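Local structure of competence damage-inducible protein A (Klebsiella pneumoniae subsp. pneumoniae MGH 78578, 5V01) at residues Gly30-Thr40 with Ala103-Gly113; Lys70-Thr80 with Cys91-Ile99. The protein is of unknown function but belongs to the CinA family, some members of which deamidate nicotinamide mononucleotide, an activity that remains unproven here. All coordinates share one frame; numbering follows the deposited sequence.

Contact 1 (Gly30-Thr40 with Ala103-Gly113)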
ATOM      1  N   GLY A  30      21.661   8.031  -1.318  1.00 20.33           N
ATOM      2  CA  GLY A  30      21.599   6.687  -1.854  1.00 20.82           C
ATOM      3  C   GLY A  30      20.866   5.767  -0.911  1.00 20.34           C
ATOM      4  O   GLY A  30      21.181   4.585  -0.842  1.00 25.43           O
ATOM      5  N   TRP A  31      19.871   6.310  -0.194  1.00 17.74           N
ATOM      6  CA  TRP A  31      19.062   5.510   0.746  1.00 16.05           C
ATOM      7  C   TRP A  31      17.715   5.144   0.157  1.00 15.49           C
ATOM      8  O   TRP A  31      17.149   5.881  -0.645  1.00 16.40           O
ATOM      9  CB  TRP A  31      18.849   6.246   2.063  1.00 17.10           C
ATOM     10  CG  TRP A  31      20.108   6.489   2.867  1.00 18.22           C
ATOM     11  CD1 TRP A  31      21.316   5.929   2.680  1.00 20.54           C
ATOM     12  CD2 TRP A  31      20.236   7.370   3.990  1.00 17.95           C
ATOM     13  NE1 TRP A  31      22.212   6.411   3.613  1.00 20.64           N
ATOM     14  CE2 TRP A  31      21.563   7.289   4.436  1.00 19.07           C
ATOM     15  CE3 TRP A  31      19.348   8.207   4.669  1.00 18.74           C
ATOM     16  CZ2 TRP A  31      22.035   8.028   5.520  1.00 18.71           C
ATOM     17  CZ3 TRP A  31      19.812   8.938   5.749  1.00 21.63           C
ATOM     18  CH2 TRP A  31      21.143   8.838   6.165  1.00 20.94           C
ATOM     19  N   ARG A  32      17.199   4.003   0.604  1.00 14.75           N
ATOM     20  CA  ARG A  32      15.919   3.496   0.159  1.00 14.80           C
ATOM     21  C   ARG A  32      14.994   3.330   1.349  1.00 13.62           C
ATOM     22  O   ARG A  32      15.411   2.921   2.438  1.00 14.70           O
ATOM     23  CB  ARG A  32      16.090   2.175  -0.591  1.00 16.71           C
ATOM     24  CG  ARG A  32      16.942   2.357  -1.825  1.00 19.57           C
ATOM     25  CD  ARG A  32      16.967   1.126  -2.698  1.00 20.93           C
ATOM     26  NE  ARG A  32      15.709   0.946  -3.414  1.00 21.55           N
ATOM     27  CZ  ARG A  32      15.323   1.634  -4.492  1.00 22.07           C
ATOM     28  NH1 ARG A  32      16.089   2.592  -5.029  1.00 21.70           N
ATOM     29  NH2 ARG A  32      14.154   1.350  -5.061  1.00 22.23           N
ATOM     30  N   LEU A  33      13.739   3.666   1.111  1.00 12.58           N
ATOM     31  CA  LEU A  33      12.671   3.689   2.101  1.00 11.52           C
ATOM     32  C   LEU A  33      11.680   2.565   1.800  1.00 11.10           C
ATOM     33  O   LEU A  33      11.424   2.260   0.634  1.00 12.18           O
ATOM     34  CB  LEU A  33      11.955   5.037   1.967  1.00 11.64           C
ATOM     35  CG  LEU A  33      10.718   5.295   2.813  1.00 11.85           C
ATOM     36  CD1 LEU A  33      11.035   5.320   4.312  1.00 12.42           C
ATOM     37  CD2 LEU A  33      10.090   6.618   2.374  1.00 12.96           C
ATOM     38  N   THR A  34      11.062   2.024   2.848  1.00 10.86           N
ATOM     39  CA  THR A  34       9.968   1.044   2.735  1.00 10.32           C
ATOM     40  C   THR A  34       8.933   1.377   3.807  1.00  9.54           C
ATOM     41  O   THR A  34       9.231   2.073   4.788  1.00 11.15           O
ATOM     42  CB  THR A  34      10.488  -0.380   2.878  1.00 10.94           C
ATOM     43  OG1 THR A  34       9.465  -1.292   2.569  1.00 12.47           O
ATOM     44  CG2 THR A  34      10.993  -0.679   4.250  1.00 11.51           C
ATOM     45  N   THR A  35       7.707   0.910   3.596  1.00  9.50           N
ATOM     46  CA  THR A  35       6.593   1.254   4.474  1.00  9.87           C
ATOM     47  C   THR A  35       5.715   0.073   4.809  1.00  9.84           C
ATOM     48  O   THR A  35       5.482  -0.808   3.964  1.00  9.52           O
ATOM     49  CB  THR A  35       5.704   2.357   3.867  1.00 10.78           C
ATOM     50  OG1 THR A  35       5.169   1.943   2.607  1.00 11.66           O
ATOM     51  CG2 THR A  35       6.446   3.652   3.729  1.00 11.17           C
ATOM     52  N   ALA A  36       5.177   0.096   6.027  1.00  9.37           N
ATOM     53  CA  ALA A  36       4.179  -0.881   6.479  1.00  9.58           C
ATOM     54  C   ALA A  36       3.046  -0.112   7.140  1.00  9.73           C
ATOM     55  O   ALA A  36       3.270   0.671   8.057  1.00 11.55           O
ATOM     56  CB  ALA A  36       4.779  -1.888   7.459  1.00 10.77           C
ATOM     57  N   GLU A  37       1.826  -0.335   6.667  1.00  9.44           N
ATOM     58  CA  GLU A  37       0.657   0.410   7.106  1.00  9.99           C
ATOM     59  C   GLU A  37      -0.452  -0.512   7.533  1.00 10.37           C
ATOM     60  O   GLU A  37      -0.544  -1.653   7.082  1.00 11.93           O
ATOM     61  CB  GLU A  37       0.131   1.231   5.913  1.00 11.28           C
ATOM     62  CG  GLU A  37       1.075   2.301   5.420  1.00 11.31           C
ATOM     63  CD  GLU A  37       0.507   3.013   4.200  1.00 10.64           C
ATOM     64  OE1 GLU A  37      -0.473   3.785   4.349  1.00 10.29           O
ATOM     65  OE2 GLU A  37       1.071   2.819   3.112  1.00 11.14           O
ATOM     66  N   SER A  38      -1.317   0.013   8.377  1.00 13.07           N
ATOM     67  CA  SER A  38      -2.548  -0.651   8.751  1.00 13.86           C
ATOM     68  C   SER A  38      -3.697   0.343   8.501  1.00 13.88           C
ATOM     69  O   SER A  38      -4.195   0.426   7.381  1.00 14.22           O
ATOM     70  CB  SER A  38      -2.412  -1.176  10.176  1.00 16.40           C
ATOM     71  OG  SER A  38      -3.558  -1.892  10.584  1.00 19.11           O
ATOM     72  N   CYS A  39      -4.036   1.167   9.492  1.00 14.94           N
ATOM     73  CA  CYS A  39      -5.148   2.114   9.385  1.00 16.14           C
ATOM     74  C   CYS A  39      -5.022   3.106   8.230  1.00 13.83           C
ATOM     75  O   CYS A  39      -6.036   3.517   7.665  1.00 17.10           O
ATOM     76  CB  CYS A  39      -5.354   2.899  10.691  1.00 20.02           C
ATOM     77  SG  CYS A  39      -3.988   3.971  11.197  1.00 22.57           S
ATOM     78  N   THR A  40      -3.795   3.497   7.876  1.00 12.61           N
ATOM     79  CA  THR A  40      -3.624   4.447   6.783  1.00 11.87           C
ATOM     80  C   THR A  40      -3.832   3.819   5.390  1.00 11.29           C
ATOM     81  O   THR A  40      -3.871   4.543   4.395  1.00 12.12           O
ATOM     82  CB  THR A  40      -2.280   5.224   6.854  1.00 12.53           C
ATOM     83  OG1 THR A  40      -1.176   4.327   6.858  1.00 12.72           O
ATOM     84  CG2 THR A  40      -2.212   6.139   8.071  1.00 14.04           C
ATOM     85  N   ALA A 103      12.082  -5.746   2.603  1.00 14.27           N
ATOM     86  CA  ALA A 103      12.479  -4.838   1.514  1.00 16.36           C
ATOM     87  C   ALA A 103      13.992  -4.672   1.324  1.00 16.86           C
ATOM     88  O   ALA A 103      14.428  -4.199   0.290  1.00 21.20           O
ATOM     89  CB  ALA A 103      11.827  -3.479   1.712  1.00 17.75           C
ATOM     90  N   GLY A 104      14.794  -5.020   2.332  1.00 17.53           N
ATOM     91  CA  GLY A 104      16.243  -4.772   2.270  1.00 19.46           C
ATOM     92  C   GLY A 104      16.577  -3.289   2.220  1.00 19.89           C
ATOM     93  O   GLY A 104      17.599  -2.885   1.665  1.00 23.95           O
ATOM     94  N   ALA A 105      15.699  -2.489   2.815  1.00 17.56           N
ATOM     95  CA  ALA A 105      15.773  -1.043   2.744  1.00 17.54           C
ATOM     96  C   ALA A 105      16.672  -0.488   3.848  1.00 17.47           C
ATOM     97  O   ALA A 105      17.090  -1.197   4.755  1.00 19.20           O
ATOM     98  CB  ALA A 105      14.371  -0.466   2.873  1.00 17.08           C
ATOM     99  N   ASP A 106      16.971   0.797   3.739  1.00 15.97           N
ATOM    100  CA  ASP A 106      17.721   1.514   4.770  1.00 16.03           C
ATOM    101  C   ASP A 106      16.820   2.091   5.868  1.00 14.67           C
ATOM    102  O   ASP A 106      17.231   2.190   7.041  1.00 17.15           O
ATOM    103  CB  ASP A 106      18.509   2.648   4.123  1.00 17.40           C
ATOM    104  CG  ASP A 106      19.451   2.154   3.059  1.00 18.92           C
ATOM    105  OD1 ASP A 106      20.493   1.612   3.453  1.00 25.72           O
ATOM    106  OD2 ASP A 106      19.168   2.330   1.843  1.00 20.26           O
ATOM    107  N   ILE A 107      15.621   2.524   5.474  1.00 14.44           N
ATOM    108  CA  ILE A 107      14.674   3.154   6.379  1.00 13.12           C
ATOM    109  C   ILE A 107      13.308   2.521   6.203  1.00 11.67           C
ATOM    110  O   ILE A 107      12.863   2.330   5.073  1.00 12.50           O
ATOM    111  CB  ILE A 107      14.563   4.676   6.142  1.00 13.52           C
ATOM    112  CG1 ILE A 107      15.931   5.348   6.372  1.00 15.57           C
ATOM    113  CG2 ILE A 107      13.498   5.298   7.040  1.00 13.80           C
ATOM    114  CD1 ILE A 107      16.110   6.658   5.650  1.00 14.80           C
ATOM    115  N   ALA A 108      12.652   2.215   7.319  1.00 12.45           N
ATOM    116  CA  ALA A 108      11.279   1.692   7.328  1.00 11.12           C
ATOM    117  C   ALA A 108      10.414   2.597   8.196  1.00 11.99           C
ATOM    118  O   ALA A 108      10.818   3.016   9.280  1.00 14.29           O
ATOM    119  CB  ALA A 108      11.238   0.252   7.855  1.00 12.63           C
ATOM    120  N   ILE A 109       9.231   2.910   7.704  1.00 10.53           N
ATOM    121  CA  ILE A 109       8.182   3.539   8.503  1.00 10.43           C
ATOM    122  C   ILE A 109       7.067   2.546   8.691  1.00 10.25           C
ATOM    123  O   ILE A 109       6.612   1.942   7.707  1.00 11.42           O
ATOM    124  CB  ILE A 109       7.644   4.817   7.865  1.00 11.84           C
ATOM    125  CG1 ILE A 109       8.776   5.823   7.679  1.00 13.47           C
ATOM    126  CG2 ILE A 109       6.519   5.376   8.702  1.00 13.50           C
ATOM    127  CD1 ILE A 109       8.402   7.073   6.935  1.00 15.04           C
ATOM    128  N   ALA A 110       6.636   2.385   9.944  1.00 10.57           N
ATOM    129  CA  ALA A 110       5.399   1.668  10.259  1.00 10.98           C
ATOM    130  C   ALA A 110       4.429   2.603  10.947  1.00 10.62           C
ATOM    131  O   ALA A 110       4.839   3.408  11.760  1.00 12.13           O
ATOM    132  CB  ALA A 110       5.664   0.442  11.121  1.00 12.30           C
ATOM    133  N   VAL A 111       3.152   2.449  10.631  1.00 10.39           N
ATOM    134  CA  VAL A 111       2.078   3.274  11.177  1.00 10.43           C
ATOM    135  C   VAL A 111       0.940   2.329  11.558  1.00 11.45           C
ATOM    136  O   VAL A 111       0.506   1.538  10.750  1.00 11.90           O
ATOM    137  CB  VAL A 111       1.579   4.310  10.159  1.00 11.79           C
ATOM    138  CG1 VAL A 111       0.539   5.214  10.790  1.00 13.15           C
ATOM    139  CG2 VAL A 111       2.726   5.130   9.598  1.00 13.41           C
ATOM    140  N   SER A 112       0.454   2.442  12.782  1.00 11.36           N
ATOM    141  CA  SER A 112      -0.675   1.643  13.254  1.00 12.73           C
ATOM    142  C   SER A 112      -1.505   2.456  14.215  1.00 13.54           C
ATOM    143  O   SER A 112      -0.967   2.960  15.203  1.00 15.79           O
ATOM    144  CB  SER A 112      -0.174   0.371  13.918  1.00 13.42           C
ATOM    145  OG  SER A 112      -1.250  -0.478  14.258  1.00 17.29           O
ATOM    146  N   GLY A 113      -2.802   2.568  13.958  1.00 14.07           N
ATOM    147  CA  GLY A 113      -3.671   3.392  14.771  1.00 15.53           C
ATOM    148  C   GLY A 113      -5.130   3.035  14.637  1.00 15.68           C
ATOM    149  O   GLY A 113      -5.501   2.063  13.967  1.00 17.80           O
TER
HETATM  150  O   HOH W   1      -1.220   2.752   8.974  1.00 17.89           O
HETATM  151  O   HOH W   2      -3.288  -1.609  13.349  1.00 35.20           O
HETATM  152  O   HOH W   3      -3.918   0.355  12.419  1.00 24.14           O

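Contact 2 (Lys70-Thr80 with Cys91-Ile99)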
ATOM      1  N   LYS A  70      -0.495  -8.901  10.041  1.00 10.69           N
ATOM      2  CA  LYS A  70       0.761  -8.483  10.637  1.00 10.79           C
ATOM      3  C   LYS A  70       1.676  -9.694  10.984  1.00 10.86           C
ATOM      4  O   LYS A  70       2.902  -9.652  10.740  1.00 12.88           O
ATOM      5  CB  LYS A  70       0.487  -7.604  11.858  1.00 11.41           C
ATOM      6  CG  LYS A  70      -0.097  -6.235  11.482  1.00 11.55           C
ATOM      7  CD  LYS A  70      -0.491  -5.414  12.707  1.00 13.06           C
ATOM      8  CE  LYS A  70      -1.120  -4.109  12.297  1.00 14.01           C
ATOM      9  NZ  LYS A  70      -2.501  -4.274  11.791  1.00 13.93           N
ATOM     10  N   ARG A  71       1.068 -10.755  11.519  1.00 12.11           N
ATOM     11  CA  ARG A  71       1.824 -11.989  11.837  1.00 13.09           C
ATOM     12  C   ARG A  71       2.349 -12.611  10.533  1.00 12.92           C
ATOM     13  O   ARG A  71       3.520 -12.950  10.399  1.00 15.87           O
ATOM     14  CB  ARG A  71       0.946 -12.995  12.618  1.00 13.91           C
ATOM     15  CG  ARG A  71       0.456 -12.464  13.970  1.00 15.32           C
ATOM     16  CD  ARG A  71      -0.077 -13.563  14.861  1.00 15.89           C
ATOM     17  NE  ARG A  71      -1.142 -14.322  14.219  1.00 16.73           N
ATOM     18  CZ  ARG A  71      -2.447 -14.086  14.297  1.00 16.23           C
ATOM     19  NH1 ARG A  71      -2.949 -13.081  15.013  1.00 18.25           N
ATOM     20  NH2 ARG A  71      -3.282 -14.865  13.587  1.00 18.66           N
ATOM     21  N   ASN A  72       1.456 -12.730   9.552  1.00 12.82           N
ATOM     22  CA  ASN A  72       1.757 -13.458   8.309  1.00 13.54           C
ATOM     23  C   ASN A  72       2.825 -12.749   7.455  1.00 13.36           C
ATOM     24  O   ASN A  72       3.807 -13.332   7.024  1.00 16.40           O
ATOM     25  CB  ASN A  72       0.446 -13.627   7.510  1.00 13.68           C
ATOM     26  CG  ASN A  72       0.626 -14.376   6.213  1.00 15.45           C
ATOM     27  OD1 ASN A  72       1.387 -15.338   6.155  1.00 17.15           O
ATOM     28  ND2 ASN A  72      -0.066 -13.918   5.151  1.00 16.32           N
ATOM     29  N   VAL A  73       2.608 -11.458   7.223  1.00 12.53           N
ATOM     30  CA  VAL A  73       3.431 -10.713   6.284  1.00 12.16           C
ATOM     31  C   VAL A  73       4.710 -10.155   6.925  1.00 12.64           C
ATOM     32  O   VAL A  73       5.749 -10.077   6.286  1.00 14.54           O
ATOM     33  CB  VAL A  73       2.604  -9.570   5.645  1.00 12.02           C
ATOM     34  CG1 VAL A  73       3.461  -8.749   4.684  1.00 12.13           C
ATOM     35  CG2 VAL A  73       1.392 -10.146   4.935  1.00 12.88           C
ATOM     36  N   LEU A  74       4.601  -9.755   8.190  1.00 12.55           N
ATOM     37  CA  LEU A  74       5.680  -9.025   8.874  1.00 12.42           C
ATOM     38  C   LEU A  74       6.308  -9.732  10.066  1.00 12.74           C
ATOM     39  O   LEU A  74       7.219  -9.174  10.687  1.00 15.49           O
ATOM     40  CB  LEU A  74       5.181  -7.640   9.287  1.00 12.29           C
ATOM     41  CG  LEU A  74       4.745  -6.735   8.127  1.00 13.09           C
ATOM     42  CD1 LEU A  74       4.092  -5.497   8.702  1.00 14.43           C
ATOM     43  CD2 LEU A  74       5.922  -6.412   7.224  1.00 15.05           C
ATOM     44  N   GLN A  75       5.854 -10.949  10.362  1.00 13.78           N
ATOM     45  CA  GLN A  75       6.364 -11.771  11.477  1.00 13.62           C
ATOM     46  C   GLN A  75       6.218 -11.056  12.814  1.00 13.94           C
ATOM     47  O   GLN A  75       6.971 -11.304  13.750  1.00 16.12           O
ATOM     48  CB  GLN A  75       7.803 -12.237  11.255  1.00 16.63           C
ATOM     49  CG  GLN A  75       7.997 -13.101  10.030  1.00 18.46           C
ATOM     50  CD  GLN A  75       8.075 -12.297   8.764  1.00 20.14           C
ATOM     51  OE1 GLN A  75       8.775 -11.282   8.704  1.00 23.04           O
ATOM     52  NE2 GLN A  75       7.337 -12.727   7.743  1.00 23.14           N
ATOM     53  N   VAL A  76       5.189 -10.224  12.952  1.00 13.67           N
ATOM     54  CA  VAL A  76       4.883  -9.641  14.268  1.00 14.29           C
ATOM     55  C   VAL A  76       4.515 -10.823  15.163  1.00 14.77           C
ATOM     56  O   VAL A  76       3.776 -11.712  14.764  1.00 16.18           O
ATOM     57  CB  VAL A  76       3.757  -8.585  14.175  1.00 13.77           C
ATOM     58  CG1 VAL A  76       3.349  -8.104  15.558  1.00 14.99           C
ATOM     59  CG2 VAL A  76       4.196  -7.398  13.310  1.00 13.93           C
ATOM     60  N   ARG A  77       5.046 -10.819  16.380  1.00 14.47           N
ATOM     61  CA  ARG A  77       4.809 -11.921  17.324  1.00 15.20           C
ATOM     62  C   ARG A  77       3.378 -11.936  17.814  1.00 13.57           C
ATOM     63  O   ARG A  77       2.834 -10.906  18.208  1.00 15.25           O
ATOM     64  CB  ARG A  77       5.699 -11.794  18.544  1.00 16.20           C
ATOM     65  CG  ARG A  77       7.161 -11.897  18.251  1.00 16.66           C
ATOM     66  CD  ARG A  77       7.886 -11.710  19.572  1.00 17.59           C
ATOM     67  NE  ARG A  77       9.320 -11.866  19.416  1.00 19.27           N
ATOM     68  CZ  ARG A  77      10.212 -11.641  20.382  1.00 18.31           C
ATOM     69  NH1 ARG A  77       9.810 -11.248  21.578  1.00 20.55           N
ATOM     70  NH2 ARG A  77      11.496 -11.829  20.141  1.00 19.99           N
ATOM     71  N   ALA A  78       2.788 -13.126  17.901  1.00 15.44           N
ATOM     72  CA  ALA A  78       1.430 -13.260  18.438  1.00 17.50           C
ATOM     73  C   ALA A  78       1.355 -12.696  19.869  1.00 17.14           C
ATOM     74  O   ALA A  78       0.390 -12.027  20.239  1.00 18.11           O
ATOM     75  CB  ALA A  78       0.983 -14.718  18.417  1.00 18.63           C
ATOM     76  N   GLU A  79       2.392 -13.004  20.646  0.50 17.53           N
ATOM     77  CA  GLU A  79       2.522 -12.550  22.013  0.50 20.32           C
ATOM     78  C   GLU A  79       2.496 -11.022  22.135  0.50 18.33           C
ATOM     79  O   GLU A  79       1.877 -10.468  23.042  0.50 20.39           O
ATOM     80  CB  GLU A  79       3.820 -13.139  22.573  0.50 22.85           C
ATOM     81  CG  GLU A  79       3.823 -14.667  22.592  0.50 26.70           C
ATOM     82  CD  GLU A  79       3.837 -15.365  21.222  0.50 26.30           C
ATOM     83  OE1 GLU A  79       4.499 -14.884  20.228  0.50 12.99           O
ATOM     84  OE2 GLU A  79       3.172 -16.450  21.179  0.50 22.72           O
ATOM     85  N   THR A  80       3.161 -10.349  21.205  1.00 16.91           N
ATOM     86  CA  THR A  80       3.193  -8.882  21.174  1.00 17.34           C
ATOM     87  C   THR A  80       1.797  -8.311  20.959  1.00 16.25           C
ATOM     88  O   THR A  80       1.362  -7.378  21.643  1.00 17.61           O
ATOM     89  CB  THR A  80       4.165  -8.383  20.107  1.00 17.94           C
ATOM     90  OG1 THR A  80       5.479  -8.849  20.439  1.00 18.74           O
ATOM     91  CG2 THR A  80       4.145  -6.865  20.020  1.00 17.83           C
ATOM     92  N   CYS A  91       4.157  -3.080  18.671  1.00 14.34           N
ATOM     93  CA  CYS A  91       3.724  -3.529  17.349  1.00 15.01           C
ATOM     94  C   CYS A  91       4.388  -2.736  16.237  1.00 13.79           C
ATOM     95  O   CYS A  91       4.901  -3.335  15.292  1.00 14.24           O
ATOM     96  CB  CYS A  91       2.234  -3.439  17.199  1.00 16.08           C
ATOM     97  SG  CYS A  91       1.681  -4.038  15.571  1.00 17.30           S
ATOM     98  N   VAL A  92       4.395  -1.406  16.330  1.00 13.81           N
ATOM     99  CA  VAL A  92       5.022  -0.630  15.250  1.00 13.72           C
ATOM    100  C   VAL A  92       6.527  -0.907  15.170  1.00 13.56           C
ATOM    101  O   VAL A  92       7.103  -0.918  14.087  1.00 13.83           O
ATOM    102  CB  VAL A  92       4.702   0.898  15.252  1.00 14.15           C
ATOM    103  CG1 VAL A  92       3.250   1.139  14.878  1.00 16.58           C
ATOM    104  CG2 VAL A  92       5.115   1.604  16.536  1.00 14.86           C
ATOM    105  N   GLN A  93       7.180  -1.144  16.323  1.00 13.74           N
ATOM    106  CA  GLN A  93       8.590  -1.578  16.278  1.00 15.59           C
ATOM    107  C   GLN A  93       8.740  -2.854  15.453  1.00 13.33           C
ATOM    108  O   GLN A  93       9.578  -2.923  14.552  1.00 14.88           O
ATOM    109  CB  GLN A  93       9.160  -1.806  17.678  1.00 16.71           C
ATOM    110  CG  GLN A  93       9.390  -0.538  18.447  1.00 19.49           C
ATOM    111  CD  GLN A  93       9.672  -0.757  19.914  1.00 23.72           C
ATOM    112  OE1 GLN A  93       9.207  -1.727  20.520  1.00 28.23           O
ATOM    113  NE2 GLN A  93      10.431   0.150  20.494  1.00 26.75           N
ATOM    114  N   GLU A  94       7.927  -3.863  15.762  1.00 13.87           N
ATOM    115  CA  GLU A  94       8.047  -5.135  15.060  1.00 13.72           C
ATOM    116  C   GLU A  94       7.630  -5.032  13.588  1.00 14.06           C
ATOM    117  O   GLU A  94       8.243  -5.666  12.722  1.00 14.22           O
ATOM    118  CB  GLU A  94       7.274  -6.236  15.783  1.00 14.56           C
ATOM    119  CG  GLU A  94       7.910  -6.608  17.124  1.00 16.57           C
ATOM    120  CD  GLU A  94       7.218  -7.752  17.821  1.00 18.20           C
ATOM    121  OE1 GLU A  94       6.449  -8.455  17.184  1.00 24.37           O
ATOM    122  OE2 GLU A  94       7.457  -7.985  19.022  1.00 20.30           O
ATOM    123  N   MET A  95       6.603  -4.226  13.306  1.00 12.54           N
ATOM    124  CA  MET A  95       6.210  -3.984  11.898  1.00 11.78           C
ATOM    125  C   MET A  95       7.371  -3.372  11.118  1.00 12.42           C
ATOM    126  O   MET A  95       7.668  -3.798   9.995  1.00 12.70           O
ATOM    127  CB  MET A  95       5.007  -3.041  11.813  1.00 12.14           C
ATOM    128  CG  MET A  95       3.699  -3.648  12.214  1.00 12.22           C
ATOM    129  SD  MET A  95       2.329  -2.484  12.255  1.00 13.17           S
ATOM    130  CE  MET A  95       2.100  -2.147  10.521  1.00 13.32           C
ATOM    131  N   SER A  96       8.032  -2.370  11.720  1.00 12.75           N
ATOM    132  CA  SER A  96       9.114  -1.666  11.038  1.00 13.71           C
ATOM    133  C   SER A  96      10.283  -2.613  10.777  1.00 12.92           C
ATOM    134  O   SER A  96      10.873  -2.591   9.713  1.00 13.96           O
ATOM    135  CB  SER A  96       9.551  -0.412  11.805  1.00 13.67           C
ATOM    136  OG  SER A  96      10.334  -0.701  12.950  1.00 16.11           O
ATOM    137  N   SER A  97      10.603  -3.461  11.765  1.00 13.77           N
ATOM    138  CA  SER A  97      11.674  -4.430  11.572  1.00 15.65           C
ATOM    139  C   SER A  97      11.337  -5.450  10.481  1.00 13.84           C
ATOM    140  O   SER A  97      12.212  -5.798   9.659  1.00 15.43           O
ATOM    141  CB  SER A  97      11.979  -5.164  12.882  1.00 17.63           C
ATOM    142  OG  SER A  97      12.435  -4.268  13.853  1.00 22.16           O
ATOM    143  N   GLY A  98      10.094  -5.921  10.477  1.00 14.47           N
ATOM    144  CA  GLY A  98       9.689  -6.900   9.496  1.00 14.65           C
ATOM    145  C   GLY A  98       9.752  -6.368   8.081  1.00 13.57           C
ATOM    146  O   GLY A  98      10.247  -7.048   7.181  1.00 14.76           O
ATOM    147  N   ILE A  99       9.280  -5.139   7.878  1.00 11.63           N
ATOM    148  CA  ILE A  99       9.320  -4.565   6.520  1.00 12.11           C
ATOM    149  C   ILE A  99      10.715  -4.139   6.103  1.00 12.47           C
ATOM    150  O   ILE A  99      11.094  -4.299   4.934  1.00 13.11           O
ATOM    151  CB  ILE A  99       8.258  -3.460   6.362  1.00 11.49           C
ATOM    152  CG1 ILE A  99       8.012  -3.127   4.877  1.00 11.35           C
ATOM    153  CG2 ILE A  99       8.614  -2.188   7.117  1.00 12.09           C
ATOM    154  CD1 ILE A  99       7.614  -4.278   3.983  1.00 12.36           C
TER
HETATM  155  O   HOH W   4       8.734  -8.435  12.843  1.00 17.42           O
HETATM  156  O   HOH W   5       8.886  -9.562  15.330  1.00 22.87           O

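Contact 1 (Gly30-Thr40 with Ala103-Gly113)
Arg32 O receives two backbone N-H groups, from Asp106 N at 2.9 Å and Ile107 N at 3.1 Å. This double grip starts the pairing of parallel strands 33-37 and 107-113 in the interior of the mixed five-stranded sheet of an α/β fold. Ile107 N lies in the carbonyl plane, whereas Asp106 N is tilted 27° from it. Asp106 also returns a bond: its OD2 accepts Arg32 N at 2.9 Å through the anti lone pair, while OD1 is salt-bridged to Arg136. The short acid therefore ties the two strand entrances together. From there the bonds alternate in parallel fashion: Thr34 donates its N-H to Ile107 O and accepts at O from Ile109 N, and Ala36 does the same with Ile109 O and Val111 N.

The two faces carry different residues. On one, Leu33 lays CD1 against Ile107 CG2 at 3.7 Å and also reaches Ile109 CG1, building a branched apolar layer beneath helix 150-169. Ile107 CD1 comes up obliquely to Trp31 CE3 at 3.7 Å. On the other, Ala36, Ala108 and Ala110 are small enough to let helix 89-103 lie close. Thr34 fits this layer because its methyl CG2 packs 3.7 Å from Ala108 CB, while OG1, opposite the backbone N (chi1 -171°), bonds to Thr60 O.

At the far end the strands part. The direct Ser38 N to Val111 O bond is weak, and a water takes over, accepting from Ser38 N and Thr40 N and donating to Val111 O. Beyond it, chi1 of 63° brings Cys39 SG to 3.3 Å from Gly113 N, beside a residue without a side chain.

Contact 2 (Lys70-Thr80 with Cys91-Ile99)
Glu94 of helix 89-103 reaches Arg77 and Thr80 at the start of helix 78-84. Its CB rests 4.1 Å from Val76 CG2; the chain then runs extended beyond CG (chi2 -176°). At the tip the two oxygens divide the work. OE1 accepts Arg77 N at 2.9 Å in a nearly straight bond (171°) and also lies against Val76 CG1, 3.5 Å away. OE2 accepts a hydrogen bond from Thr80 OG1 at 2.6 Å, on its syn side but 32° out of the carboxylate plane. Two separate bonds thus fix the rotation of the carboxylate. Arg77 is the N-cap residue, so the helix start probably helps to stabilise the negative charge; the Arg77 guanidinium lies nearby without pointing an N-H at it.

Next to this polar end the packing is apolar. Met95 CG touches two branched side chains, 3.9 Å from Val76 CG2 and 4.0 Å from Leu74 CD1, and its flexible thioether continues to Lys70 CE. Gly98, having no side chain, lets Leu74 O approach its CA to 3.6 Å, in a CA-H...O contact.

The two segments form part of the helical layer over the sheet. Asn72 ND2 bonds from it to Leu102 O of the second subunit. Toward the sheet, Leu74, Met95 and Ile99 all touch Ala36 of strand 33-37, while Met95 also meets Ala110, and Ile99 Ala108, of strand 107-113.

Overall arrangement
Contact 1 is core, a pairing of neighbouring strands held by regular backbone bonds; contact 2 lies farther out, in the helical layer, where side chains do most of the joining, and is still mostly buried, though its rim reaches solvent. Both belong to one α/β unit: helix 89-103 leads directly into strand 107-113, and the helices of contact 2 lie on the connection from strand 58-64 to strand 107-113, a β-α-β crossover that passes over strand 33-37. The two contacts meet where Ile99 CG1 packs on Thr34, and where Lys70 NZ, which also bonds to Thr64 O, lies 2.9 Å from Ser38 OG, a probable hydrogen bond.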